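Side-chain contacts in probable exosome complex exonuclease 2 (Archaeoglobus fulgidus, PDB 3M7N), which probably serves as a non-catalytic subunit of the RNA-degrading exosome and helps to shape the active site of its Rrp41 partner: residues 163-168 and 174-179; 124-127 and 132-135; 40-43 and 47-50; 155-160 and 182-187. All coordinates share one frame; numbering follows the deposited sequence.

Interaction 1. Residues 163-168 and 174-179; sequences TKVPAE and EDYLLP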
# COMPACT_ATOMS: atom_id res chain seq x y z
N THR H 163 -37.13 -2.81 12.39
CA THR H 163 -36.35 -3.90 12.92
C THR H 163 -37.13 -4.79 13.89
O THR H 163 -38.01 -4.34 14.62
CB THR H 163 -35.09 -3.38 13.64
OG1 THR H 163 -34.22 -2.78 12.68
CG2 THR H 163 -34.36 -4.52 14.34
N LYS H 164 -36.80 -6.08 13.87
CA LYS H 164 -37.43 -7.05 14.75
C LYS H 164 -36.34 -7.74 15.53
O LYS H 164 -35.46 -8.39 14.94
CB LYS H 164 -38.24 -8.06 13.94
CG LYS H 164 -38.72 -9.26 14.75
CD LYS H 164 -39.31 -10.36 13.85
CE LYS H 164 -40.75 -10.04 13.44
NZ LYS H 164 -41.37 -11.12 12.64
N VAL H 165 -36.35 -7.58 16.85
CA VAL H 165 -35.32 -8.19 17.68
C VAL H 165 -35.41 -9.71 17.56
O VAL H 165 -36.49 -10.29 17.64
CB VAL H 165 -35.43 -7.76 19.16
CG1 VAL H 165 -34.26 -8.33 19.94
CG2 VAL H 165 -35.43 -6.25 19.26
N PRO H 166 -34.27 -10.36 17.32
CA PRO H 166 -34.30 -11.81 17.08
C PRO H 166 -34.11 -12.57 18.38
O PRO H 166 -33.12 -13.27 18.53
CB PRO H 166 -33.07 -12.03 16.19
CG PRO H 166 -32.16 -10.81 16.45
CD PRO H 166 -32.89 -9.85 17.35
N ALA H 167 -35.03 -12.43 19.33
CA ALA H 167 -34.82 -13.05 20.63
C ALA H 167 -34.93 -14.58 20.52
O ALA H 167 -34.11 -15.30 21.09
CB ALA H 167 -35.78 -12.49 21.68
N GLU H 168 -35.93 -15.05 19.78
CA GLU H 168 -36.16 -16.48 19.63
C GLU H 168 -34.93 -17.19 19.11
O GLU H 168 -34.43 -18.11 19.75
CB GLU H 168 -37.32 -16.72 18.68
CG GLU H 168 -38.61 -16.18 19.21
CD GLU H 168 -39.61 -15.95 18.12
OE1 GLU H 168 -39.47 -16.62 17.06
OE2 GLU H 168 -40.52 -15.11 18.31
N GLU H 174 -39.87 -14.44 23.06
CA GLU H 174 -40.56 -13.95 21.88
C GLU H 174 -39.71 -12.89 21.20
O GLU H 174 -38.96 -12.16 21.85
CB GLU H 174 -41.89 -13.30 22.28
CG GLU H 174 -42.92 -14.23 22.91
CD GLU H 174 -43.72 -14.99 21.87
OE1 GLU H 174 -43.99 -14.42 20.79
OE2 GLU H 174 -44.07 -16.16 22.14
N ASP H 175 -39.83 -12.81 19.88
CA ASP H 175 -39.26 -11.70 19.13
C ASP H 175 -40.09 -10.46 19.48
O ASP H 175 -41.25 -10.58 19.88
CB ASP H 175 -39.36 -11.97 17.63
CG ASP H 175 -38.37 -13.03 17.13
OD1 ASP H 175 -37.49 -13.49 17.89
OD2 ASP H 175 -38.47 -13.39 15.94
N TYR H 176 -39.50 -9.28 19.31
CA TYR H 176 -40.27 -8.03 19.41
C TYR H 176 -39.68 -6.93 18.54
O TYR H 176 -38.48 -6.91 18.27
CB TYR H 176 -40.36 -7.55 20.86
CG TYR H 176 -39.02 -7.28 21.49
CD1 TYR H 176 -38.28 -8.31 22.03
CD2 TYR H 176 -38.50 -5.99 21.56
CE1 TYR H 176 -37.05 -8.08 22.61
CE2 TYR H 176 -37.27 -5.75 22.15
CZ TYR H 176 -36.55 -6.81 22.67
OH TYR H 176 -35.33 -6.60 23.26
N LEU H 177 -40.54 -6.01 18.13
CA LEU H 177 -40.12 -4.79 17.46
C LEU H 177 -39.16 -3.98 18.32
O LEU H 177 -39.40 -3.77 19.51
CB LEU H 177 -41.33 -3.94 17.11
CG LEU H 177 -42.41 -4.68 16.32
CD1 LEU H 177 -43.42 -3.71 15.73
CD2 LEU H 177 -41.76 -5.54 15.21
N LEU H 178 -38.06 -3.54 17.71
CA LEU H 178 -37.11 -2.65 18.39
C LEU H 178 -37.85 -1.39 18.81
O LEU H 178 -38.55 -0.77 18.01
CB LEU H 178 -35.97 -2.30 17.44
CG LEU H 178 -34.73 -1.54 17.93
CD1 LEU H 178 -33.78 -2.46 18.68
CD2 LEU H 178 -34.02 -0.92 16.73
N PRO H 179 -37.70 -1.00 20.07
CA PRO H 179 -38.31 0.26 20.51
C PRO H 179 -37.58 1.47 19.92
O PRO H 179 -36.44 1.74 20.29
CB PRO H 179 -38.15 0.23 22.04
CG PRO H 179 -37.70 -1.18 22.39
CD PRO H 179 -36.99 -1.69 21.16
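Lys164 and Leu177 face each other as a non-hydrogen-bonded antiparallel pair, CA to CA 4.4 Å, in a short, loosely bonded hairpin in which Leu178 N donates to Thr163 O and Val165 N to Tyr176 O. At its turn end, Glu168 and Asp175 exchange side-chain-to-backbone bonds: Glu168 N reaches Asp175 OD1 at 2.9 Å, and Asp175 N reaches Glu168 OE2, also at 2.9 Å, on the anti side and out of the carboxylate plane. The two carboxylates are stacked with their planes 6° apart, and Glu168 OE2 lies 3.5 Å from Asp175 OD1. Their negative charges are probably eased by these amides and, more remotely, by Lys164, whose NZ is 4.9 Å from Asp175 OD2. Farther along, Tyr176 holds CG between its backbone N and carbonyl carbon (chi1 60°), which swings the ring across Val165; CG2 of Val165 then sits over one ring face, 3.8 Å from the centroid, in a CH-pi contact. Thr163 and Leu178 lie side by side at the other end. The hairpin rests on the large sheet: Val165, Pro166 and Tyr176 pack on Trp133 of strand 131-141, Thr163, Pro166 and Leu178 on Met64 of strand 56-67, while Thr163 OG1 bonds Ala159 O of helix 148-161.

Interaction 2. Residues 124-127 and 132-135; sequences LVIE and VWIV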
# COMPACT_ATOMS: atom_id res chain seq x y z
N LEU H 124 -32.01 -2.76 25.94
CA LEU H 124 -31.37 -3.80 25.14
C LEU H 124 -30.37 -4.58 25.97
O LEU H 124 -29.45 -5.21 25.43
CB LEU H 124 -30.69 -3.21 23.91
CG LEU H 124 -31.66 -2.68 22.86
CD1 LEU H 124 -30.92 -1.89 21.79
CD2 LEU H 124 -32.43 -3.84 22.24
N VAL H 125 -30.57 -4.53 27.28
CA VAL H 125 -29.74 -5.27 28.21
C VAL H 125 -30.35 -6.64 28.44
O VAL H 125 -31.57 -6.79 28.48
CB VAL H 125 -29.59 -4.52 29.54
CG1 VAL H 125 -28.74 -5.32 30.51
CG2 VAL H 125 -28.97 -3.16 29.30
N ILE H 126 -29.50 -7.65 28.57
CA ILE H 126 -29.97 -9.01 28.76
C ILE H 126 -29.48 -9.50 30.11
O ILE H 126 -30.15 -10.28 30.79
CB ILE H 126 -29.46 -9.92 27.62
CG1 ILE H 126 -30.06 -9.46 26.29
CG2 ILE H 126 -29.82 -11.37 27.88
CD1 ILE H 126 -29.51 -10.20 25.09
N GLU H 127 -28.31 -9.02 30.51
CA GLU H 127 -27.67 -9.45 31.73
C GLU H 127 -26.56 -8.45 32.01
O GLU H 127 -25.50 -8.52 31.40
CB GLU H 127 -27.08 -10.84 31.51
CG GLU H 127 -26.66 -11.58 32.77
CD GLU H 127 -25.96 -12.91 32.47
OE1 GLU H 127 -25.43 -13.53 33.42
OE2 GLU H 127 -25.95 -13.33 31.28
N VAL H 132 -25.65 -8.23 26.25
CA VAL H 132 -26.39 -7.06 25.77
C VAL H 132 -26.53 -7.09 24.24
O VAL H 132 -25.64 -7.59 23.54
CB VAL H 132 -25.70 -5.76 26.23
CG1 VAL H 132 -24.88 -5.14 25.11
CG2 VAL H 132 -26.73 -4.79 26.76
N TRP H 133 -27.64 -6.59 23.72
CA TRP H 133 -27.84 -6.59 22.28
C TRP H 133 -26.89 -5.64 21.58
O TRP H 133 -26.60 -4.55 22.07
CB TRP H 133 -29.26 -6.22 21.93
CG TRP H 133 -30.22 -7.33 22.11
CD1 TRP H 133 -31.17 -7.43 23.08
CD2 TRP H 133 -30.36 -8.50 21.30
NE1 TRP H 133 -31.89 -8.59 22.93
CE2 TRP H 133 -31.41 -9.27 21.84
CE3 TRP H 133 -29.69 -8.97 20.16
CZ2 TRP H 133 -31.81 -10.48 21.29
CZ3 TRP H 133 -30.09 -10.18 19.61
CH2 TRP H 133 -31.14 -10.92 20.18
N ILE H 134 -26.40 -6.07 20.43
CA ILE H 134 -25.57 -5.22 19.59
C ILE H 134 -26.28 -4.98 18.27
O ILE H 134 -26.67 -5.92 17.60
CB ILE H 134 -24.23 -5.88 19.32
CG1 ILE H 134 -23.51 -6.11 20.65
CG2 ILE H 134 -23.41 -5.03 18.36
CD1 ILE H 134 -22.28 -6.94 20.53
N VAL H 135 -26.47 -3.71 17.92
CA VAL H 135 -27.17 -3.37 16.68
C VAL H 135 -26.18 -2.91 15.61
O VAL H 135 -25.55 -1.86 15.75
CB VAL H 135 -28.20 -2.27 16.95
CG1 VAL H 135 -29.02 -2.01 15.72
CG2 VAL H 135 -29.09 -2.67 18.13
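Leu124, Val125 and Ile126 pack on Val132, Trp133 and Val135 in a buried, almost wholly apolar contact, where the loop after helix 100-115 folds back along the beginning of strand 131-141. One backbone hydrogen bond fixes the alignment: Trp133 N donates to Leu124 O at 2.8 Å. Beside it, Val125 and Val132 form a non-hydrogen-bonded antiparallel pair. With Val132 chi1 at an unusual 101°, its CG2 comes within 3.1 Å of Leu124 O, so the placing of this methyl, and with it the 3.8 Å approach of Val132 CG2 to Val125 CG2, is doubtful in detail. Just beyond, the chain turns a corner at Ile126, and Ile126 with Glu127 faces the single residue preceding Val132, a classic beta bulge. Through this turn Ile126 is brought above the indole. CG1 of Ile126 lies anti to the carbonyl carbon (chi1 -64°), extending CD1 over one face of the five-membered ring in a CH-pi contact; NE1 of Trp133 is the ring atom nearest to Ile126 CD1, at 3.6 Å. Leu124 crosses the tryptophan side chain at about a right angle, with CD2 3.9 Å from Trp133 CD1, while Leu124 CD1 lies 4.2 Å from Val135 CG2. Strand 131-141 itself runs inside the five-stranded mixed sheet, between strands 56-67 and 78-84, and Met64 and Pro66 of the former neighbour also touch Trp133.

Interaction 3. Residues 40-43 and 47-50; sequences NVIE and GSAL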
# COMPACT_ATOMS: atom_id res chain seq x y z
N ASN H 40 -38.13 -3.38 4.65
CA ASN H 40 -38.20 -4.83 4.48
C ASN H 40 -37.69 -5.37 3.15
O ASN H 40 -38.21 -6.35 2.63
CB ASN H 40 -39.63 -5.30 4.67
CG ASN H 40 -40.13 -5.06 6.07
OD1 ASN H 40 -41.03 -4.24 6.29
ND2 ASN H 40 -39.55 -5.77 7.03
N VAL H 41 -36.69 -4.73 2.56
CA VAL H 41 -36.22 -5.19 1.27
C VAL H 41 -35.26 -6.36 1.41
O VAL H 41 -35.00 -7.05 0.43
CB VAL H 41 -35.60 -4.05 0.44
CG1 VAL H 41 -36.70 -3.09 -0.03
CG2 VAL H 41 -34.51 -3.33 1.25
N ILE H 42 -34.76 -6.59 2.62
CA ILE H 42 -33.88 -7.71 2.90
C ILE H 42 -34.46 -8.58 4.01
O ILE H 42 -34.12 -8.40 5.17
CB ILE H 42 -32.46 -7.24 3.36
CG1 ILE H 42 -31.87 -6.19 2.40
CG2 ILE H 42 -31.52 -8.44 3.55
CD1 ILE H 42 -31.40 -6.75 1.08
N GLU H 43 -35.32 -9.53 3.64
CA GLU H 43 -35.97 -10.39 4.63
C GLU H 43 -35.01 -11.03 5.63
O GLU H 43 -35.34 -11.20 6.79
CB GLU H 43 -36.76 -11.52 3.95
CG GLU H 43 -37.60 -11.09 2.78
CD GLU H 43 -36.82 -11.15 1.49
OE1 GLU H 43 -36.61 -10.07 0.88
OE2 GLU H 43 -36.40 -12.27 1.09
N GLY H 47 -33.79 -5.81 10.22
CA GLY H 47 -34.49 -4.63 9.74
C GLY H 47 -33.78 -4.15 8.48
O GLY H 47 -32.59 -4.44 8.29
N SER H 48 -34.49 -3.45 7.61
CA SER H 48 -33.88 -3.02 6.38
C SER H 48 -34.70 -1.97 5.70
O SER H 48 -35.91 -1.90 5.89
CB SER H 48 -33.66 -4.21 5.42
OG SER H 48 -34.88 -4.76 4.99
N ALA H 49 -34.05 -1.15 4.87
CA ALA H 49 -34.78 -0.16 4.12
C ALA H 49 -34.01 0.30 2.89
O ALA H 49 -32.80 0.47 2.91
CB ALA H 49 -35.16 1.03 5.02
N LEU H 50 -34.75 0.47 1.80
CA LEU H 50 -34.20 1.09 0.62
C LEU H 50 -34.75 2.49 0.52
O LEU H 50 -35.96 2.71 0.63
CB LEU H 50 -34.54 0.29 -0.64
CG LEU H 50 -34.23 0.95 -1.99
CD1 LEU H 50 -32.74 0.95 -2.26
CD2 LEU H 50 -34.98 0.24 -3.12
O HOH W 1 -35.56 -6.41 6.80
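With chi1 at 65°, the hydroxyl of Ser48 is tucked between its own N and C and lies against the Ile42 amide, while the positive phi of Asn40 (65°) turns the chain so that the residues after it curl round this oxygen. Ile42 N donates to Ser48 OG at 3.0 Å with an angle of 162° at the hydrogen. Asn40 N bonds the backbone oxygen of the same serine, Ser48 O, at 2.9 Å. A water donates to Ile42 O at 2.9 Å and lies close to Ser48 OG, though at 2.5 Å that second bond is too short to be trusted in detail. Apolar contact is light: Val41 crosses Leu50 at about a right angle, its CG1 4.1 Å from Leu50 CB. Replacing Ser48 by an alanine removes OG and would probably leave the Ile42 amide without its acceptor on the strand. The loop joins strands 35-39 and 47-53 of the large sheet, and its Glu43 forms a salt bridge with Lys51 of the neighbouring exonuclease 1 subunit. Held by both hydroxyl and carbonyl, the loop is thus tied to the strand mainly through one residue, and by polar bonds more than by apolar contact.

Interaction 4. Residues 155-160 and 182-187; sequences AAIAAL and DLPVSV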
# COMPACT_ATOMS: atom_id res chain seq x y z
N ALA H 155 -32.58 6.13 5.38
CA ALA H 155 -32.67 4.68 5.26
C ALA H 155 -32.31 4.02 6.58
O ALA H 155 -32.97 3.08 7.01
CB ALA H 155 -31.79 4.14 4.11
N ALA H 156 -31.28 4.54 7.24
CA ALA H 156 -30.91 4.00 8.54
C ALA H 156 -32.06 4.06 9.58
O ALA H 156 -32.34 3.05 10.24
CB ALA H 156 -29.65 4.66 9.07
N ILE H 157 -32.72 5.21 9.73
CA ILE H 157 -33.80 5.29 10.72
C ILE H 157 -35.05 4.49 10.28
O ILE H 157 -35.72 3.86 11.09
CB ILE H 157 -34.18 6.75 11.11
CG1 ILE H 157 -35.15 6.75 12.29
CG2 ILE H 157 -34.77 7.52 9.94
CD1 ILE H 157 -34.51 6.39 13.63
N ALA H 158 -35.35 4.49 8.99
CA ALA H 158 -36.42 3.65 8.49
C ALA H 158 -36.15 2.17 8.82
O ALA H 158 -37.05 1.44 9.25
CB ALA H 158 -36.62 3.85 6.99
N ALA H 159 -34.91 1.75 8.63
CA ALA H 159 -34.52 0.38 8.92
C ALA H 159 -34.67 0.07 10.41
O ALA H 159 -35.16 -1.00 10.78
CB ALA H 159 -33.11 0.11 8.49
N LEU H 160 -34.24 1.00 11.26
CA LEU H 160 -34.36 0.81 12.69
C LEU H 160 -35.83 0.71 13.10
O LEU H 160 -36.20 -0.14 13.91
CB LEU H 160 -33.65 1.94 13.43
CG LEU H 160 -32.13 1.80 13.40
CD1 LEU H 160 -31.45 3.08 13.87
CD2 LEU H 160 -31.67 0.57 14.21
N ASP H 182 -37.46 8.16 18.55
CA ASP H 182 -37.25 9.48 17.94
C ASP H 182 -37.03 9.28 16.46
O ASP H 182 -36.93 8.15 15.98
CB ASP H 182 -36.07 10.24 18.59
CG ASP H 182 -36.22 11.78 18.48
OD1 ASP H 182 -35.91 12.48 19.46
OD2 ASP H 182 -36.65 12.28 17.41
N LEU H 183 -36.97 10.38 15.73
CA LEU H 183 -36.89 10.29 14.29
C LEU H 183 -35.89 11.34 13.78
O LEU H 183 -36.28 12.38 13.26
CB LEU H 183 -38.28 10.47 13.68
CG LEU H 183 -38.63 9.65 12.43
CD1 LEU H 183 -40.06 9.93 11.94
CD2 LEU H 183 -37.61 9.90 11.30
N PRO H 184 -34.60 11.05 13.95
CA PRO H 184 -33.48 11.85 13.43
C PRO H 184 -33.56 11.96 11.91
O PRO H 184 -33.67 10.92 11.23
CB PRO H 184 -32.24 11.02 13.76
CG PRO H 184 -32.67 9.93 14.63
CD PRO H 184 -34.15 9.79 14.58
N VAL H 185 -33.46 13.18 11.39
CA VAL H 185 -33.43 13.42 9.96
C VAL H 185 -32.38 14.47 9.74
O VAL H 185 -32.32 15.47 10.49
CB VAL H 185 -34.77 13.99 9.45
CG1 VAL H 185 -34.68 14.33 7.98
CG2 VAL H 185 -35.92 13.01 9.76
N SER H 186 -31.55 14.23 8.72
CA SER H 186 -30.45 15.13 8.40
C SER H 186 -30.72 15.85 7.10
O SER H 186 -31.28 15.28 6.16
CB SER H 186 -29.12 14.36 8.29
OG SER H 186 -29.00 13.70 7.04
N VAL H 187 -30.33 17.12 7.05
CA VAL H 187 -30.51 17.96 5.87
C VAL H 187 -29.17 18.55 5.46
O VAL H 187 -28.54 19.28 6.22
CB VAL H 187 -31.49 19.14 6.13
CG1 VAL H 187 -31.56 20.06 4.90
CG2 VAL H 187 -32.87 18.61 6.50
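Ile157 leaves helix 148-161 with CB directed at the 182-184 loop and alone carries the helix side of the contact. From CB the chain forks. CG2, placed between the backbone N and the carbonyl carbon, meets CD2 of Leu183 at 3.9 Å and lies 3.8 Å from Pro184 O. The other branch goes anti to the backbone N (chi1 -171°), which lays CG1 alongside the 182-184 loop: 3.9 Å from Pro184 CD and 4.1 Å from Leu183 CD2. At the tip, CD1 presses on Pro184 CD at 3.5 Å and ends 3.8 Å from Asp182 O. CD2 of Leu183 therefore touches both branches, its side chain crossing the isoleucine at about a right angle, whereas the proline ring meets it obliquely. No hydrogen bond passes between the segments; on the loop side, Asp182 OD2 accepts Leu183 N through its anti lone pair and is also bonded by Lys218 N. Without the two branches, as with an alanine here, a gap is likely to open beside Pro184 and Leu183 CD2 to lose its partner on the helix. The contact joins a helix of the first exoribonuclease family region to the lead-in of strand 185-192 in the second. Phe256 touches Ile157 and Leu183, Arg253 of helix 235-253 bonds Leu183 O, and on another side of helix 148-161 its alanines pack on strands 47-53 and 56-67.

How the interactions relate
Interactions 2 and 4 are buried and chiefly apolar, a tryptophan face in one and a forked isoleucine in the other; interactions 1 and 3 are partly exposed and depend more on backbone amides bonded to side-chain oxygens, carboxylates in the first and a hydroxyl in the second. Interactions 2 and 3 do not touch, yet both reach the five-stranded mixed sheet. Helix 148-161 links the set: Leu160 meets Leu178 of interaction 1 and Val135 of interaction 2, and Ala155, Ala158 and Ala159 pack on Ala49 of interaction 3. Interaction 1 lies within the chain loop that interaction 4 closes, and rests on the indole of interaction 2.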